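Local coordinates for protein glutathione S-transferase (Ceriporiopsis subvermispora, PDB 6J3E) that probably catalyses the conjugation of glutathione to electrophilic compounds, as a serine-type member of the glutathione S-transferase family from a wood-rotting fungus, at residues 169-174 with 226-231; 180-185 with 230-235; 218-223 with 249-254. One frame throughout, in Å; residues are numbered along the deposited sequence.

Contact 1: 169-174 with 226-231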
# COMPACT_ATOMS: atom_id res chain seq x y z
N GLU A 169 26.55 3.08 12.63
CA GLU A 169 26.01 3.47 11.34
C GLU A 169 24.76 2.67 11.01
O GLU A 169 23.81 3.22 10.43
CB GLU A 169 27.06 3.32 10.25
CG GLU A 169 26.51 3.61 8.86
CD GLU A 169 27.54 4.14 7.89
OE1 GLU A 169 28.31 5.06 8.27
OE2 GLU A 169 27.57 3.65 6.73
N LYS A 170 24.71 1.40 11.42
CA LYS A 170 23.47 0.63 11.26
C LYS A 170 22.29 1.38 11.84
O LYS A 170 21.24 1.51 11.19
CB LYS A 170 23.60 -0.73 11.96
CG LYS A 170 24.21 -1.87 11.17
CD LYS A 170 24.23 -3.11 12.10
CE LYS A 170 24.36 -4.40 11.33
NZ LYS A 170 25.60 -4.34 10.53
N ARG A 171 22.41 1.87 13.07
CA ARG A 171 21.26 2.54 13.68
C ARG A 171 20.91 3.81 12.93
O ARG A 171 19.73 4.17 12.82
CB ARG A 171 21.51 2.86 15.14
CG ARG A 171 20.26 3.31 15.85
CD ARG A 171 20.51 3.45 17.34
NE ARG A 171 19.30 3.74 18.11
CZ ARG A 171 18.57 2.80 18.71
NH1 ARG A 171 17.49 3.13 19.41
NH2 ARG A 171 18.93 1.52 18.61
N ALA A 172 21.91 4.51 12.40
CA ALA A 172 21.61 5.74 11.67
C ALA A 172 20.91 5.43 10.36
O ALA A 172 19.94 6.10 10.00
CB ALA A 172 22.89 6.54 11.44
N LYS A 173 21.37 4.40 9.64
CA LYS A 173 20.69 4.01 8.41
C LYS A 173 19.27 3.53 8.69
O LYS A 173 18.34 3.83 7.92
CB LYS A 173 21.50 2.94 7.68
CG LYS A 173 22.83 3.49 7.14
CD LYS A 173 23.29 2.83 5.84
CE LYS A 173 23.50 3.86 4.72
NZ LYS A 173 22.21 4.33 4.10
N ALA A 174 19.07 2.84 9.82
CA ALA A 174 17.72 2.42 10.19
C ALA A 174 16.80 3.61 10.39
O ALA A 174 15.64 3.59 9.97
CB ALA A 174 17.78 1.58 11.46
N SER A 226 13.21 10.18 25.64
CA SER A 226 14.39 9.82 24.87
C SER A 226 14.67 10.88 23.82
O SER A 226 13.76 11.55 23.33
CB SER A 226 14.19 8.46 24.18
OG SER A 226 13.10 8.51 23.28
N ALA A 227 15.95 11.02 23.48
CA ALA A 227 16.33 11.97 22.43
C ALA A 227 15.73 11.56 21.10
O ALA A 227 15.24 12.41 20.35
CB ALA A 227 17.85 12.05 22.32
N GLU A 228 15.75 10.26 20.80
CA GLU A 228 15.19 9.80 19.53
C GLU A 228 13.71 10.14 19.43
O GLU A 228 13.24 10.60 18.38
CB GLU A 228 15.44 8.30 19.38
CG GLU A 228 16.93 7.99 19.19
CD GLU A 228 17.23 6.50 19.13
OE1 GLU A 228 18.25 6.11 18.50
OE2 GLU A 228 16.46 5.70 19.72
N TRP A 229 12.96 10.00 20.53
CA TRP A 229 11.54 10.30 20.44
C TRP A 229 11.29 11.80 20.34
O TRP A 229 10.42 12.25 19.58
CB TRP A 229 10.76 9.74 21.62
CG TRP A 229 9.40 10.35 21.62
CD1 TRP A 229 8.93 11.31 22.46
CD2 TRP A 229 8.34 10.08 20.68
NE1 TRP A 229 7.63 11.63 22.13
CE2 TRP A 229 7.25 10.90 21.04
CE3 TRP A 229 8.20 9.21 19.59
CZ2 TRP A 229 6.04 10.88 20.35
CZ3 TRP A 229 6.99 9.20 18.91
CH2 TRP A 229 5.94 10.03 19.28
N LYS A 230 12.02 12.59 21.15
CA LYS A 230 11.82 14.03 21.05
C LYS A 230 12.16 14.54 19.65
O LYS A 230 11.53 15.49 19.17
CB LYS A 230 12.62 14.75 22.15
CG LYS A 230 11.72 15.15 23.37
CD LYS A 230 10.44 15.93 22.89
CE LYS A 230 9.67 16.82 23.94
NZ LYS A 230 8.59 16.19 24.74
N ASP A 231 13.09 13.87 18.97
CA ASP A 231 13.34 14.17 17.56
C ASP A 231 12.18 13.73 16.68
O ASP A 231 11.80 14.43 15.74
CB ASP A 231 14.63 13.48 17.10
CG ASP A 231 14.89 13.66 15.61
OD1 ASP A 231 14.98 14.82 15.13
OD2 ASP A 231 15.01 12.62 14.91

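Contact 2: 180-185 with 230-235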
# COMPACT_ATOMS: atom_id res chain seq x y z
N ALA A 180 12.03 8.14 6.14
CA ALA A 180 11.51 8.13 4.79
C ALA A 180 10.16 7.39 4.72
O ALA A 180 9.25 7.81 3.98
CB ALA A 180 12.54 7.51 3.84
N GLY A 181 10.01 6.33 5.52
CA GLY A 181 8.72 5.65 5.57
C GLY A 181 7.60 6.57 5.99
O GLY A 181 6.55 6.64 5.34
N PHE A 182 7.79 7.29 7.10
CA PHE A 182 6.74 8.23 7.48
C PHE A 182 6.61 9.38 6.50
O PHE A 182 5.54 9.98 6.42
CB PHE A 182 7.01 8.74 8.89
CG PHE A 182 6.64 7.76 9.94
CD1 PHE A 182 7.54 6.77 10.32
CD2 PHE A 182 5.39 7.80 10.55
CE1 PHE A 182 7.20 5.85 11.28
CE2 PHE A 182 5.04 6.88 11.51
CZ PHE A 182 5.94 5.90 11.88
N GLY A 183 7.67 9.70 5.74
CA GLY A 183 7.57 10.75 4.75
C GLY A 183 6.65 10.39 3.61
O GLY A 183 6.02 11.26 3.00
N GLN A 184 6.54 9.10 3.31
CA GLN A 184 5.56 8.67 2.33
C GLN A 184 4.16 8.79 2.89
O GLN A 184 3.22 9.14 2.16
CB GLN A 184 5.85 7.24 1.90
CG GLN A 184 7.21 7.06 1.34
CD GLN A 184 7.53 5.60 1.23
OE1 GLN A 184 8.30 5.05 2.03
NE2 GLN A 184 6.93 4.94 0.24
N ILE A 185 3.98 8.50 4.17
CA ILE A 185 2.64 8.66 4.72
C ILE A 185 2.24 10.13 4.65
O ILE A 185 1.13 10.46 4.20
CB ILE A 185 2.55 8.12 6.16
CG1 ILE A 185 2.99 6.66 6.22
CG2 ILE A 185 1.10 8.22 6.67
CD1 ILE A 185 2.60 5.99 7.54
N LYS A 230 12.02 12.59 21.15
CA LYS A 230 11.82 14.03 21.05
C LYS A 230 12.16 14.54 19.65
O LYS A 230 11.53 15.49 19.17
CB LYS A 230 12.62 14.75 22.15
CG LYS A 230 11.72 15.15 23.37
CD LYS A 230 10.44 15.93 22.89
CE LYS A 230 9.67 16.82 23.94
NZ LYS A 230 8.59 16.19 24.74
N ASP A 231 13.09 13.87 18.97
CA ASP A 231 13.34 14.17 17.56
C ASP A 231 12.18 13.73 16.68
O ASP A 231 11.80 14.43 15.74
CB ASP A 231 14.63 13.48 17.10
CG ASP A 231 14.89 13.66 15.61
OD1 ASP A 231 14.98 14.82 15.13
OD2 ASP A 231 15.01 12.62 14.91
N PHE A 232 11.60 12.55 16.98
CA PHE A 232 10.51 12.03 16.18
C PHE A 232 9.35 13.01 16.11
O PHE A 232 8.69 13.12 15.07
CB PHE A 232 10.02 10.69 16.76
CG PHE A 232 9.15 9.89 15.83
CD1 PHE A 232 7.81 10.19 15.66
CD2 PHE A 232 9.66 8.79 15.15
CE1 PHE A 232 7.01 9.45 14.82
CE2 PHE A 232 8.85 8.03 14.31
CZ PHE A 232 7.53 8.37 14.15
N GLU A 233 9.07 13.72 17.20
CA GLU A 233 7.89 14.57 17.13
C GLU A 233 8.13 15.87 16.38
O GLU A 233 7.19 16.65 16.23
CB GLU A 233 7.32 14.87 18.53
CG GLU A 233 8.20 14.71 19.74
CD GLU A 233 7.41 14.94 21.01
OE1 GLU A 233 6.44 14.18 21.28
OE2 GLU A 233 7.72 15.92 21.72
N THR A 234 9.35 16.13 15.90
CA THR A 234 9.55 17.25 14.99
C THR A 234 9.40 16.86 13.53
O THR A 234 9.42 17.74 12.67
CB THR A 234 10.94 17.86 15.18
OG1 THR A 234 11.89 17.09 14.43
CG2 THR A 234 11.32 17.88 16.65
N TRP A 235 9.28 15.57 13.23
CA TRP A 235 9.23 15.15 11.84
C TRP A 235 7.97 15.68 11.17
O TRP A 235 6.89 15.72 11.77
CB TRP A 235 9.25 13.63 11.74
CG TRP A 235 10.49 12.98 12.18
CD1 TRP A 235 11.61 13.57 12.69
CD2 TRP A 235 10.75 11.58 12.15
NE1 TRP A 235 12.55 12.62 12.98
CE2 TRP A 235 12.05 11.39 12.65
CE3 TRP A 235 10.01 10.46 11.74
CZ2 TRP A 235 12.63 10.12 12.76
CZ3 TRP A 235 10.59 9.20 11.85
CH2 TRP A 235 11.88 9.04 12.36

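Contact 3: 218-223 with 249-254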
# COMPACT_ATOMS: atom_id res chain seq x y z
N VAL A 218 6.32 3.32 19.56
CA VAL A 218 7.64 3.95 19.52
C VAL A 218 7.79 4.90 20.69
O VAL A 218 8.85 4.97 21.32
CB VAL A 218 7.83 4.68 18.17
CG1 VAL A 218 9.09 5.51 18.19
CG2 VAL A 218 7.85 3.67 17.04
N LYS A 219 6.73 5.65 21.01
CA LYS A 219 6.82 6.65 22.05
C LYS A 219 6.97 6.00 23.41
O LYS A 219 7.81 6.40 24.21
CB LYS A 219 5.59 7.56 22.04
CG LYS A 219 5.61 8.62 23.15
CD LYS A 219 4.35 9.50 23.13
CE LYS A 219 4.44 10.66 24.11
NZ LYS A 219 3.30 11.59 24.00
N ARG A 220 6.17 4.96 23.68
CA ARG A 220 6.19 4.39 25.02
C ARG A 220 7.42 3.52 25.23
O ARG A 220 8.04 3.57 26.30
CB ARG A 220 4.90 3.64 25.29
CG ARG A 220 3.78 4.60 25.60
CD ARG A 220 2.42 4.08 25.18
NE ARG A 220 1.75 3.39 26.26
CZ ARG A 220 0.67 3.84 26.88
NH1 ARG A 220 0.11 5.00 26.52
NH2 ARG A 220 0.14 3.12 27.86
N VAL A 221 7.82 2.76 24.21
CA VAL A 221 8.92 1.81 24.37
C VAL A 221 10.27 2.52 24.35
O VAL A 221 11.11 2.29 25.22
CB VAL A 221 8.84 0.69 23.32
CG1 VAL A 221 10.17 -0.06 23.24
CG2 VAL A 221 7.71 -0.26 23.68
N LEU A 222 10.51 3.38 23.36
CA LEU A 222 11.74 4.16 23.38
C LEU A 222 11.74 5.18 24.51
O LEU A 222 12.81 5.54 25.03
CB LEU A 222 11.96 4.85 22.04
CG LEU A 222 12.44 3.93 20.93
CD1 LEU A 222 12.93 4.73 19.73
CD2 LEU A 222 13.54 3.03 21.45
N GLY A 223 10.56 5.65 24.93
CA GLY A 223 10.46 6.54 26.06
C GLY A 223 10.13 7.97 25.66
O GLY A 223 10.78 8.56 24.79
N LYS A 249 -7.08 11.44 24.27
CA LYS A 249 -8.27 11.09 25.05
C LYS A 249 -8.65 9.62 24.89
O LYS A 249 -9.52 9.13 25.63
CB LYS A 249 -9.44 11.99 24.66
CG LYS A 249 -10.11 11.61 23.34
CD LYS A 249 -10.87 12.77 22.66
CE LYS A 249 -9.96 13.59 21.75
NZ LYS A 249 -10.73 14.41 20.77
N TYR A 250 -8.03 8.90 23.96
CA TYR A 250 -8.23 7.47 23.81
C TYR A 250 -6.98 6.66 24.12
O TYR A 250 -7.03 5.43 24.06
CB TYR A 250 -8.71 7.17 22.39
CG TYR A 250 -9.90 7.98 21.94
CD1 TYR A 250 -11.19 7.68 22.37
CD2 TYR A 250 -9.73 9.05 21.05
CE1 TYR A 250 -12.27 8.44 21.94
CE2 TYR A 250 -10.81 9.79 20.61
CZ TYR A 250 -12.07 9.49 21.06
OH TYR A 250 -13.13 10.24 20.61
N GLU A 251 -5.86 7.32 24.45
CA GLU A 251 -4.62 6.63 24.84
C GLU A 251 -4.69 6.28 26.33
O GLU A 251 -4.06 6.91 27.18
CB GLU A 251 -3.41 7.51 24.52
CG GLU A 251 -2.07 6.95 25.03
CD GLU A 251 -0.90 7.88 24.81
OE1 GLU A 251 0.18 7.63 25.39
OE2 GLU A 251 -1.04 8.86 24.05
N VAL A 252 -5.50 5.27 26.64
CA VAL A 252 -5.80 4.94 28.03
C VAL A 252 -5.95 3.43 28.19
O VAL A 252 -6.47 2.75 27.31
CB VAL A 252 -7.08 5.66 28.54
CG1 VAL A 252 -7.07 7.16 28.23
CG2 VAL A 252 -8.30 5.04 27.93
N VAL A 253 -5.48 2.92 29.32
CA VAL A 253 -5.79 1.56 29.76
C VAL A 253 -6.90 1.65 30.80
O VAL A 253 -6.64 2.13 31.92
CB VAL A 253 -4.56 0.85 30.32
CG1 VAL A 253 -3.65 0.41 29.19
CG2 VAL A 253 -3.82 1.76 31.25
N PRO A 254 -8.13 1.23 30.49
CA PRO A 254 -9.29 1.70 31.26
C PRO A 254 -9.42 1.28 32.72
O PRO A 254 -10.52 1.42 33.25
CB PRO A 254 -10.46 1.13 30.45
CG PRO A 254 -9.98 1.16 29.08
CD PRO A 254 -8.54 0.71 29.18

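Contact 1: 169-174 with 226-231
Arg171 reaches out from helix 169-189 and meets Glu228, on the first turn of helix 227-232, in a side-on, two-pronged salt bridge. Arg171 NE donates to Glu228 OE1 over 2.6 Å, and Arg171 NH1 donates to Glu228 OE2 over 2.8 Å. Both bonds are nearly straight, with N-H...O angles close to 170°. Each carboxylate oxygen uses its syn lone pair, and the guanidinium and carboxylate planes lie within 1° of each other, so the two flat groups meet edge to edge in one plane. Length brings them together: Arg171 is extended from CG to NE, and its CG lies opposite the backbone N (chi1 -169°), so the chain points straight out to Glu228, which is extended beyond CG and arrives from the opposite direction. A long arginine and a glutamate therefore suit helices whose backbones stand well apart.

The close fit is confined to this pair. Around it, Arg171 NH2 is bonded to the backbone oxygen of Ala164, Glu228 OE1 also accepts from Trp175 NE1, and the arginine rests on Ile130 of helix 109-136. Beyond the pair the contact is loose: the neighbouring residues of both segments are largely exposed to solvent, and only 89 Å² is buried between the two segments. The start of the second helix is capped by Ser226, whose OG accepts from Trp229 N over 3.1 Å. A small hydroxyl side chain is well suited to that place.

Within the C-terminal helical domain this is a surface bridge between two helices, away from the annotated glutathione site. Its chemistry is fully complementary: two donors face two acceptors in plane, which fixes the rotation of both groups and probably keeps both of them charged.

Contact 2: 180-185 with 230-235
Phe182, on helix 169-189, presents one ring face to the edge of Phe232, in a T-shaped pair whose centroids are 5.1 Å apart and whose planes stand at 84°. The leading atom is Phe232 CZ, which comes to 3.7 Å from Phe182 CZ, displaced from the ring centre toward the rim. Trp235 adds a second apolar touch, its CZ3 lying 4.2 Å from Phe182 CD1.

The next shell sets these rings in place. Phe232 holds CG anti to its backbone N (chi1 -165°), which brings the far end of the ring up to Phe182, and Trp235 CE3 covers one of its faces. The indole is steered in turn by Asp231, whose OD2 accepts from Trp235 NE1 at 3.1 Å from above the carboxylate plane. A type I turn from Phe232 to Trp235 brings the two aromatic residues together; just before it, Asp231 O accepts from both Thr234 N and Thr234 OG1.

Replacing Phe182 by an alanine is likely to leave the Phe232 edge without its aromatic face and to open a gap beside Trp235.

Flat, largely apolar rings suit this buried seam of the C-terminal domain, the one indole N-H being taken up by Asp231: Phe182 also packs on Ile123 of helix 109-136, Val215 of helix 206-222 and Trp240 of helix 235-247, placing the cluster where helix 169-189 faces the end of helix 227-232.

Contact 3: 218-223 with 249-254
The guanidinium of Arg220 is met at its edge by Glu251: Arg220 NH1 lies 2.9 Å from Glu251 OE1, with the acid close to the guanidinium plane. The carboxylate itself is turned, its plane 52° from that of the guanidinium, so the two flat groups do not form a coplanar pair. One oxygen and one nitrogen carry the salt bridge, and the hydrogen bond within it is weak, bent to an N-H...O angle of 126°. The two side chains overlap at their ends, running in opposing senses, which also brings Arg220 NH1 to 3.3 Å from Glu251 CG. Nearby in the same loop, the Tyr250 ring has Lys249 CG over one face and meets Phe33 edge-to-face.

Arg220 is bent at chi3 (94°), which swings its head out of line with the preceding carbons, whereas Glu251 runs extended from the loop toward helix 206-222. Length is what both residues offer, since the nearest CA atoms across the two segments, those of Arg220 and Glu251, are 11.0 Å apart. Glu251 also sits at the centre of an inverse gamma turn, and its side chain touches Tyr29 of helix 22-34. Lys219 NZ stays 5.1 Å from Glu251 OE2, not in contact but near enough that its charge may be felt by the carboxylate.

The other nitrogens of the arginine work elsewhere: Arg220 NH2 makes a salt bridge with Asp17 OD1, and Arg220 NE bonds the backbone oxygen of Ala19. Arg220 is buried, so an arginine suits a place where acceptors from two loops, Asp17 and Ala19 in one and Glu251 in the other, converge. The chemistry implies a shared cation, its charge probably balanced by Asp17 and Glu251 together, tying the C-terminal tail and the loop ahead of helix 22-34 to helix 206-222.

Contacts 1 and 2 join the same two helices, 169-189 and 227-232, with centres about 11 Å apart; they share Lys230 and Asp231; contact 1 is polar and at the surface, contact 2 aromatic and buried. The centre of contact 3 is about 19 and 18 Å from those of contacts 1 and 2, yet it adjoins contact 1: Trp229 CE2 packs 3.5 Å from Lys219 CG, and Glu228 OE2 lies 3.7 Å from Leu222 CD1. Helix 206-222 thus backs helix 227-232. Contacts 1 and 3 are away from the glutathione site, empty here; the Phe182 side chain is about 12 Å from that of Lys26, which binds glutathione in another structure of this protein.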